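Local atomic coordinates of spore coat polysaccharide biosynthesis protein SpsE (Bacillus subtilis, PDB entry 1VLI), a protein that probably acts as a sialic acid synthase-like enzyme, with N-acylneuraminate-9-phosphate synthase activity, in making the polysaccharide of the spore coat. Residues P200-N205 with T303-E307; F330-A336 with F352-T356; Q345-F351 with G370-I376. All coordinates share one frame; numbering follows the deposited sequence.

Contact 1: residues P200-N205 with T303-E307; sequences PPEYSN and TTAIE
Pro200 opens the contact with the CD corner of its ring, 3.8 Å from Ile306 CD1. The backbone then winds through a short 3-10 turn, in which Tyr203 N bonds to Pro200 O, and this turn delivers the ring of Tyr203 to the other loop. Ile306 lies across one face of that ring: its CG1 stands 3.8 Å from the centroid and only 8° off the normal, a CH-pi contact, while CG2 sits 3.6 Å from Tyr203 CZ and CD1 covers the CG and CD2 side. The chi1 of Ile306 (58°) sets CG1 between the backbone N and the carbonyl carbon, and CG1, CG2 and CD1 all lie against the ring. Thr304 CB and Ala305 CB approach obliquely. Ser204 OG and N both bond to Pro201 O from the same face. Asn205 ends the walk with ND2 3.7 Å from the methyl CG2 of Thr304, its OD1 being held by Ser298 N. Within 303-307, Glu307 OE1 accepts from Thr304 N, 3.0 Å away, and from Thr304 OG1, tying the turn. The loop after strand 188-193 lies at the C-terminal rim of the TIM barrel, the end where the zinc is bound, and 303-307 packs on it.

Contact 2: residues F330-A336 with F352-T356; sequences FSEDNIA and FELLT
Ile335 and Phe352 run alongside each other, pointing opposite ways, at the tight centre of this contact, with Ile335 CD1 3.8 Å from Phe352 CE1. Ile335 CD1 also meets Leu355 CD1 and, at 3.9 Å, Thr356 CG2, which itself stands over one face of the Phe352 ring toward its rim. Ile335 O lies at the ring edge, 3.6 Å from Phe352 CE1. With CG anti to the backbone N (chi1 -175°), Phe352 extends from the first turn of the helix toward strand 335-338. Phe330 runs alongside Leu355, whose CD1 covers one face of its ring, and Phe330 CB touches Leu355 O at 3.6 Å. The looser, exposed side belongs to Glu332: its bent chain brings OE2 to the ring edge, 4.0 Å from Phe352 CE2, with carboxylate and ring planes 77° apart. Replacing Phe352 by an alanine is likely to open a gap beside Ile335 and leave the Thr356 methyl without its ring. Within the turn, Asn334 OD1 accepts from Ser331 N. The two segments are thus joined by apolar packing, while polar bonds shape each one internally, consistent with a small hydrophobic core in the SAF domain.

Contact 3: residues Q345-F351 with G370-I376; sequences QGLHPRF and GIVWDDI
A chi1 of -78° sets Trp373 CG anti to its carbonyl carbon, and the indole swings back to meet Phe351, whose own CG takes the same place (chi1 -54°). The two rings form a T-shaped pair: the benzo edge of Trp373 points at the face of Phe351, with centroids 5.2 Å apart and planes at 77°. The nearest atoms are Phe351 CZ and Trp373 CZ2, at 3.8 Å. On the opposite face of Phe351 lies the aliphatic CG of Arg350, so the ring is sandwiched. Leu347 fills the angle between the segments. Leu347 CD2 sits over the five-membered ring, 3.6 Å from Trp373 NE1, in a CH-pi contact, whereas on the other branch Leu347 CD1 and Ile376 CD1 meet tip to tip at 4.0 Å. The backbones come into direct contact at two glycines, Gly346 CA and Gly370 CA being 3.6 Å apart. Just beyond, Leu347 N gives a short but bent, weak hydrogen bond to Ile371 O, 2.7 Å long, and Gly346 CA adds a CA-H...O contact to the same oxygen. Gln345 OE1 accepts from Gly346 N on an in-plane lone pair. Arg350 NE forms a salt bridge with Glu175 of helix 170-181, linking this loop to the NeuB region. Phe351 stands at the N-cap position, right before helix 352-356, and both segments bond through their backbones to Ile318 of strand 317-320, while Ile371 also packs against Ile335 of strand 335-338.

Contact 1 closes along the chain before the other two open, and it stands apart in space, its centre 36 Å from that of contact 2 and 30 Å from that of contact 3. It belongs to the zinc-bearing end of the barrel, whose parallel strands include 188-193. Contacts 2 and 3 lie within the SAF domain, with centres 11 Å apart and segments that alternate in sequence; helix 352-356 of contact 2 starts right after 345-351 of contact 3. They share one hydrophobic core beside the antiparallel pair 317-320 and 335-338: Ile376 packs on Phe330 and Leu355, and Ile371 on Phe330. The chain thus divides into a TIM-barrel body and a compact antifreeze-like C-terminal domain.

Contact 1: residues P200-N205 with T303-E307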
loop_
_atom_site.group_PDB
_atom_site.type_symbol
_atom_site.label_atom_id
_atom_site.label_comp_id
_atom_site.label_asym_id
_atom_site.label_seq_id
_atom_site.Cartn_x
_atom_site.Cartn_y
_atom_site.Cartn_z
ATOM N N PRO A 200 -5.190 -17.617 4.656
ATOM C CA PRO A 200 -5.521 -18.958 4.165
ATOM C C PRO A 200 -6.013 -18.879 2.710
ATOM O O PRO A 200 -6.700 -17.913 2.360
ATOM C CB PRO A 200 -6.657 -19.407 5.094
ATOM C CG PRO A 200 -6.556 -18.555 6.303
ATOM C CD PRO A 200 -5.965 -17.251 5.861
ATOM N N PRO A 201 -5.672 -19.864 1.879
ATOM C CA PRO A 201 -6.108 -19.903 0.472
ATOM C C PRO A 201 -7.601 -19.565 0.192
ATOM O O PRO A 201 -7.884 -18.900 -0.811
ATOM C CB PRO A 201 -5.822 -21.358 0.059
ATOM C CG PRO A 201 -4.718 -21.786 0.925
ATOM C CD PRO A 201 -4.847 -21.033 2.226
ATOM N N GLU A 202 -8.519 -20.041 1.049
ATOM C CA GLU A 202 -9.980 -19.848 0.893
ATOM C C GLU A 202 -10.353 -18.372 0.849
ATOM O O GLU A 202 -11.426 -18.012 0.341
ATOM C CB GLU A 202 -10.769 -20.480 2.049
ATOM C CG GLU A 202 -10.268 -21.832 2.536
ATOM C CD GLU A 202 -9.134 -21.721 3.545
ATOM O OE1 GLU A 202 -9.321 -21.055 4.586
ATOM O OE2 GLU A 202 -8.058 -22.316 3.304
ATOM N N TYR A 203 -9.470 -17.533 1.398
ATOM C CA TYR A 203 -9.727 -16.105 1.510
ATOM C C TYR A 203 -9.138 -15.251 0.388
ATOM O O TYR A 203 -9.245 -14.020 0.422
ATOM C CB TYR A 203 -9.294 -15.579 2.883
ATOM C CG TYR A 203 -10.104 -16.163 4.015
ATOM C CD1 TYR A 203 -11.434 -15.762 4.239
ATOM C CD2 TYR A 203 -9.558 -17.141 4.851
ATOM C CE1 TYR A 203 -12.185 -16.313 5.281
ATOM C CE2 TYR A 203 -10.297 -17.693 5.898
ATOM C CZ TYR A 203 -11.604 -17.276 6.105
ATOM O OH TYR A 203 -12.321 -17.828 7.137
ATOM N N SER A 204 -8.553 -15.896 -0.613
ATOM C CA SER A 204 -7.927 -15.195 -1.740
ATOM C C SER A 204 -8.899 -14.329 -2.544
ATOM O O SER A 204 -8.527 -13.237 -2.988
ATOM C CB SER A 204 -7.272 -16.197 -2.678
ATOM O OG SER A 204 -6.381 -17.019 -1.955
ATOM N N ASN A 205 -10.120 -14.836 -2.742
ATOM C CA ASN A 205 -11.098 -14.256 -3.651
ATOM C C ASN A 205 -10.491 -13.718 -4.943
ATOM O O ASN A 205 -10.687 -12.558 -5.281
ATOM C CB ASN A 205 -11.915 -13.170 -2.948
ATOM C CG ASN A 205 -12.822 -13.738 -1.864
ATOM O OD1 ASN A 205 -13.797 -14.496 -2.134
ATOM N ND2 ASN A 205 -12.520 -13.372 -0.625
ATOM N N THR A 303 -14.748 -6.643 2.289
ATOM C CA THR A 303 -13.932 -7.178 3.390
ATOM C C THR A 303 -14.251 -8.668 3.691
ATOM O O THR A 303 -15.402 -9.115 3.524
ATOM C CB THR A 303 -14.099 -6.272 4.637
ATOM O OG1 THR A 303 -13.088 -6.581 5.608
ATOM C CG2 THR A 303 -15.431 -6.539 5.344
ATOM N N THR A 304 -13.245 -9.439 4.113
ATOM C CA THR A 304 -13.447 -10.880 4.377
ATOM C C THR A 304 -13.952 -11.177 5.805
ATOM O O THR A 304 -13.983 -10.283 6.665
ATOM C CB THR A 304 -12.176 -11.739 4.038
ATOM O OG1 THR A 304 -11.035 -11.234 4.745
ATOM C CG2 THR A 304 -11.787 -11.632 2.549
ATOM N N ALA A 305 -14.367 -12.429 6.032
ATOM C CA ALA A 305 -14.727 -12.917 7.370
ATOM C C ALA A 305 -13.588 -12.756 8.399
ATOM O O ALA A 305 -13.865 -12.480 9.567
ATOM C CB ALA A 305 -15.222 -14.369 7.310
ATOM N N ILE A 306 -12.325 -12.906 7.954
ATOM C CA ILE A 306 -11.108 -12.747 8.807
ATOM C C ILE A 306 -10.505 -11.319 8.873
ATOM O O ILE A 306 -9.562 -11.068 9.637
ATOM C CB ILE A 306 -9.985 -13.787 8.440
ATOM C CG1 ILE A 306 -9.581 -13.662 6.966
ATOM C CG2 ILE A 306 -10.402 -15.215 8.836
ATOM C CD1 ILE A 306 -8.235 -14.258 6.630
ATOM N N GLU A 307 -11.040 -10.402 8.065
ATOM C CA GLU A 307 -10.724 -8.969 8.181
ATOM C C GLU A 307 -11.827 -8.233 8.987
ATOM O O GLU A 307 -11.537 -7.596 10.000
ATOM C CB GLU A 307 -10.488 -8.330 6.794
ATOM C CG GLU A 307 -9.212 -8.780 6.070
ATOM C CD GLU A 307 -9.268 -8.588 4.550
ATOM O OE1 GLU A 307 -10.286 -8.937 3.908
ATOM O OE2 GLU A 307 -8.281 -8.095 3.978
#

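Contact 2: residues F330-A336 with F352-T356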
loop_
_atom_site.group_PDB
_atom_site.type_symbol
_atom_site.label_atom_id
_atom_site.label_comp_id
_atom_site.label_asym_id
_atom_site.label_seq_id
_atom_site.Cartn_x
_atom_site.Cartn_y
_atom_site.Cartn_z
ATOM N N PHE A 330 -11.481 25.382 11.848
ATOM C CA PHE A 330 -10.756 24.138 11.715
ATOM C C PHE A 330 -9.602 24.462 10.825
ATOM O O PHE A 330 -9.761 25.246 9.878
ATOM C CB PHE A 330 -11.587 23.121 10.990
ATOM C CG PHE A 330 -12.662 22.522 11.812
ATOM C CD1 PHE A 330 -12.353 21.667 12.865
ATOM C CD2 PHE A 330 -14.002 22.766 11.508
ATOM C CE1 PHE A 330 -13.356 21.077 13.618
ATOM C CE2 PHE A 330 -15.008 22.194 12.268
ATOM C CZ PHE A 330 -14.688 21.344 13.326
ATOM N N SER A 331 -8.454 23.863 11.110
ATOM C CA SER A 331 -7.289 24.056 10.267
ATOM C C SER A 331 -6.317 22.891 10.373
ATOM O O SER A 331 -6.428 22.048 11.279
ATOM C CB SER A 331 -6.600 25.366 10.631
ATOM O OG SER A 331 -5.820 25.199 11.798
ATOM N N GLU A 332 -5.391 22.839 9.414
ATOM C CA GLU A 332 -4.199 21.984 9.433
ATOM C C GLU A 332 -3.596 21.856 10.851
ATOM O O GLU A 332 -2.939 20.872 11.167
ATOM C CB GLU A 332 -3.163 22.637 8.507
ATOM C CG GLU A 332 -2.250 21.717 7.703
ATOM C CD GLU A 332 -2.910 21.138 6.448
ATOM O OE1 GLU A 332 -3.674 21.862 5.765
ATOM O OE2 GLU A 332 -2.651 19.948 6.136
ATOM N N ASP A 333 -3.834 22.844 11.710
ATOM C CA ASP A 333 -3.270 22.853 13.051
ATOM C C ASP A 333 -4.063 22.212 14.186
ATOM O O ASP A 333 -3.504 21.989 15.256
ATOM C CB ASP A 333 -2.913 24.284 13.445
ATOM C CG ASP A 333 -1.805 24.847 12.587
ATOM O OD1 ASP A 333 -0.932 24.075 12.117
ATOM O OD2 ASP A 333 -1.738 26.051 12.309
ATOM N N ASN A 334 -5.343 21.925 13.980
ATOM C CA ASN A 334 -6.118 21.264 15.030
ATOM C C ASN A 334 -6.857 19.991 14.597
ATOM O O ASN A 334 -7.373 19.251 15.442
ATOM C CB ASN A 334 -7.066 22.243 15.735
ATOM C CG ASN A 334 -7.962 22.988 14.770
ATOM O OD1 ASN A 334 -8.206 22.559 13.620
ATOM N ND2 ASN A 334 -8.458 24.115 15.222
ATOM N N ILE A 335 -6.893 19.726 13.298
ATOM C CA ILE A 335 -7.396 18.441 12.825
ATOM C C ILE A 335 -6.440 17.792 11.817
ATOM O O ILE A 335 -5.703 18.500 11.116
ATOM C CB ILE A 335 -8.845 18.556 12.230
ATOM C CG1 ILE A 335 -8.941 19.688 11.197
ATOM C CG2 ILE A 335 -9.886 18.718 13.347
ATOM C CD1 ILE A 335 -10.029 19.468 10.171
ATOM N N ALA A 336 -6.482 16.453 11.738
ATOM C CA ALA A 336 -5.634 15.711 10.814
ATOM C C ALA A 336 -6.313 14.441 10.327
ATOM O O ALA A 336 -7.223 13.932 10.975
ATOM C CB ALA A 336 -4.265 15.395 11.440
ATOM N N PHE A 352 -11.975 16.915 4.375
ATOM C CA PHE A 352 -10.899 17.613 5.050
ATOM C C PHE A 352 -10.668 19.016 4.457
ATOM O O PHE A 352 -10.602 20.013 5.207
ATOM C CB PHE A 352 -9.626 16.762 5.062
ATOM C CG PHE A 352 -8.507 17.376 5.854
ATOM C CD1 PHE A 352 -8.456 17.233 7.243
ATOM C CD2 PHE A 352 -7.510 18.099 5.218
ATOM C CE1 PHE A 352 -7.431 17.798 7.986
ATOM C CE2 PHE A 352 -6.482 18.671 5.948
ATOM C CZ PHE A 352 -6.440 18.519 7.341
ATOM N N GLU A 353 -10.576 19.099 3.128
ATOM C CA GLU A 353 -10.472 20.393 2.443
ATOM C C GLU A 353 -11.573 21.365 2.841
ATOM O O GLU A 353 -11.296 22.499 3.229
ATOM C CB GLU A 353 -10.445 20.195 0.930
ATOM C CG GLU A 353 -9.043 20.224 0.351
ATOM C CD GLU A 353 -8.913 19.361 -0.896
ATOM O OE1 GLU A 353 -9.815 19.444 -1.761
ATOM O OE2 GLU A 353 -7.912 18.599 -1.008
ATOM N N LEU A 354 -12.819 20.904 2.774
ATOM C CA LEU A 354 -13.997 21.686 3.134
ATOM C C LEU A 354 -13.889 22.284 4.532
ATOM O O LEU A 354 -14.079 23.496 4.725
ATOM C CB LEU A 354 -15.230 20.787 3.058
ATOM C CG LEU A 354 -16.611 21.370 3.300
ATOM C CD1 LEU A 354 -16.979 22.266 2.147
ATOM C CD2 LEU A 354 -17.608 20.220 3.376
ATOM N N LEU A 355 -13.583 21.448 5.519
ATOM C CA LEU A 355 -13.493 21.956 6.887
ATOM C C LEU A 355 -12.359 22.979 7.049
ATOM O O LEU A 355 -12.568 23.998 7.638
ATOM C CB LEU A 355 -13.319 20.803 7.874
ATOM C CG LEU A 355 -14.366 19.702 8.028
ATOM C CD1 LEU A 355 -14.006 18.909 9.274
ATOM C CD2 LEU A 355 -15.795 20.301 8.161
ATOM N N THR A 356 -11.172 22.713 6.506
ATOM C CA THR A 356 -10.051 23.662 6.623
ATOM C C THR A 356 -10.171 24.895 5.729
ATOM O O THR A 356 -9.287 25.739 5.736
ATOM C CB THR A 356 -8.703 22.965 6.392
ATOM O OG1 THR A 356 -8.702 22.323 5.109
ATOM C CG2 THR A 356 -8.541 21.813 7.378
#

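Contact 3: residues Q345-F351 with G370-I376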
loop_
_atom_site.group_PDB
_atom_site.type_symbol
_atom_site.label_atom_id
_atom_site.label_comp_id
_atom_site.label_asym_id
_atom_site.label_seq_id
_atom_site.Cartn_x
_atom_site.Cartn_y
_atom_site.Cartn_z
ATOM N N GLN A 345 -14.514 6.160 14.784
ATOM C CA GLN A 345 -14.037 6.710 13.497
ATOM C C GLN A 345 -14.360 8.212 13.364
ATOM O O GLN A 345 -15.361 8.684 13.938
ATOM C CB GLN A 345 -14.597 5.862 12.332
ATOM C CG GLN A 345 -14.115 6.215 10.929
ATOM C CD GLN A 345 -12.594 6.252 10.837
ATOM O OE1 GLN A 345 -11.971 7.153 11.388
ATOM N NE2 GLN A 345 -11.996 5.258 10.167
ATOM N N GLY A 346 -13.499 8.966 12.673
ATOM C CA GLY A 346 -13.744 10.395 12.430
ATOM C C GLY A 346 -14.472 10.547 11.100
ATOM O O GLY A 346 -14.628 9.565 10.379
ATOM N N LEU A 347 -14.938 11.755 10.767
ATOM C CA LEU A 347 -15.515 12.026 9.430
ATOM C C LEU A 347 -14.632 11.543 8.292
ATOM O O LEU A 347 -13.416 11.609 8.399
ATOM C CB LEU A 347 -15.701 13.523 9.212
ATOM C CG LEU A 347 -17.032 14.184 9.463
ATOM C CD1 LEU A 347 -17.182 15.237 8.377
ATOM C CD2 LEU A 347 -18.202 13.153 9.481
ATOM N N HIS A 348 -15.232 11.100 7.189
ATOM C CA HIS A 348 -14.432 10.680 6.027
ATOM C C HIS A 348 -13.455 11.768 5.553
ATOM O O HIS A 348 -13.815 12.940 5.507
ATOM C CB HIS A 348 -15.347 10.316 4.879
ATOM C CG HIS A 348 -14.650 9.578 3.796
ATOM N ND1 HIS A 348 -13.876 10.207 2.846
ATOM C CD2 HIS A 348 -14.583 8.260 3.525
ATOM C CE1 HIS A 348 -13.377 9.306 2.020
ATOM N NE2 HIS A 348 -13.789 8.114 2.415
ATOM N N PRO A 349 -12.212 11.401 5.241
ATOM C CA PRO A 349 -11.246 12.362 4.723
ATOM C C PRO A 349 -11.685 13.204 3.508
ATOM O O PRO A 349 -11.045 14.223 3.218
ATOM C CB PRO A 349 -10.058 11.466 4.355
ATOM C CG PRO A 349 -10.124 10.419 5.370
ATOM C CD PRO A 349 -11.590 10.079 5.442
ATOM N N ARG A 350 -12.750 12.811 2.807
ATOM C CA ARG A 350 -13.248 13.622 1.666
ATOM C C ARG A 350 -13.724 15.008 2.135
ATOM O O ARG A 350 -13.927 15.911 1.325
ATOM C CB ARG A 350 -14.349 12.883 0.851
ATOM C CG ARG A 350 -15.772 12.967 1.456
ATOM C CD ARG A 350 -16.913 12.342 0.604
ATOM N NE ARG A 350 -16.640 10.943 0.321
ATOM C CZ ARG A 350 -16.963 9.913 1.101
ATOM N NH1 ARG A 350 -17.617 10.078 2.250
ATOM N NH2 ARG A 350 -16.614 8.691 0.724
ATOM N N PHE A 351 -13.893 15.202 3.439
ATOM C CA PHE A 351 -14.335 16.503 3.930
ATOM C C PHE A 351 -13.223 17.353 4.490
ATOM O O PHE A 351 -13.484 18.433 4.985
ATOM C CB PHE A 351 -15.459 16.354 4.967
ATOM C CG PHE A 351 -16.645 15.528 4.468
ATOM C CD1 PHE A 351 -17.615 16.093 3.619
ATOM C CD2 PHE A 351 -16.779 14.194 4.836
ATOM C CE1 PHE A 351 -18.708 15.357 3.194
ATOM C CE2 PHE A 351 -17.871 13.453 4.421
ATOM C CZ PHE A 351 -18.835 14.036 3.584
ATOM N N GLY A 370 -12.406 11.620 17.017
ATOM C CA GLY A 370 -12.831 11.708 15.651
ATOM C C GLY A 370 -13.985 12.677 15.505
ATOM O O GLY A 370 -14.959 12.628 16.281
ATOM N N ILE A 371 -13.874 13.533 14.487
ATOM C CA ILE A 371 -14.903 14.493 14.114
ATOM C C ILE A 371 -16.155 13.778 13.663
ATOM O O ILE A 371 -16.103 12.753 13.030
ATOM C CB ILE A 371 -14.421 15.402 12.980
ATOM C CG1 ILE A 371 -13.147 16.127 13.387
ATOM C CG2 ILE A 371 -15.494 16.451 12.641
ATOM C CD1 ILE A 371 -13.377 17.148 14.425
ATOM N N VAL A 372 -17.275 14.407 13.940
ATOM C CA VAL A 372 -18.586 13.838 13.851
ATOM C C VAL A 372 -19.464 15.010 13.347
ATOM O O VAL A 372 -19.031 16.162 13.388
ATOM C CB VAL A 372 -18.948 13.347 15.274
ATOM C CG1 VAL A 372 -20.020 14.178 15.919
ATOM C CG2 VAL A 372 -19.176 11.832 15.322
ATOM N N TRP A 373 -20.660 14.733 12.834
ATOM C CA TRP A 373 -21.461 15.786 12.196
ATOM C C TRP A 373 -21.961 16.800 13.193
ATOM O O TRP A 373 -22.059 17.998 12.900
ATOM C CB TRP A 373 -22.633 15.190 11.413
ATOM C CG TRP A 373 -22.208 14.642 10.105
ATOM C CD1 TRP A 373 -22.173 13.327 9.739
ATOM C CD2 TRP A 373 -21.709 15.387 8.979
ATOM N NE1 TRP A 373 -21.684 13.206 8.453
ATOM C CE2 TRP A 373 -21.393 14.457 7.965
ATOM C CE3 TRP A 373 -21.477 16.752 8.731
ATOM C CZ2 TRP A 373 -20.894 14.846 6.716
ATOM C CZ3 TRP A 373 -20.952 17.132 7.487
ATOM C CH2 TRP A 373 -20.672 16.185 6.508
ATOM N N ASP A 374 -22.256 16.326 14.392
ATOM C CA ASP A 374 -22.749 17.189 15.434
ATOM C C ASP A 374 -21.754 18.252 15.868
ATOM O O ASP A 374 -22.140 19.205 16.538
ATOM C CB ASP A 374 -23.171 16.352 16.620
ATOM C CG ASP A 374 -24.570 15.779 16.460
ATOM O OD1 ASP A 374 -25.258 16.042 15.442
ATOM O OD2 ASP A 374 -25.062 15.038 17.322
ATOM N N ASP A 375 -20.485 18.088 15.489
ATOM C CA ASP A 375 -19.440 19.047 15.819
ATOM C C ASP A 375 -19.498 20.211 14.848
ATOM O O ASP A 375 -18.965 21.266 15.142
ATOM C CB ASP A 375 -18.038 18.392 15.744
ATOM C CG ASP A 375 -17.844 17.262 16.775
ATOM O OD1 ASP A 375 -18.479 17.359 17.853
ATOM O OD2 ASP A 375 -17.096 16.244 16.603
ATOM N N ILE A 376 -20.127 20.011 13.685
ATOM C CA ILE A 376 -20.132 21.037 12.621
ATOM C C ILE A 376 -21.497 21.582 12.216
ATOM O O ILE A 376 -21.563 22.671 11.636
ATOM C CB ILE A 376 -19.337 20.595 11.362
ATOM C CG1 ILE A 376 -19.617 19.159 10.992
ATOM C CG2 ILE A 376 -17.820 20.691 11.598
ATOM C CD1 ILE A 376 -18.397 18.488 10.439
#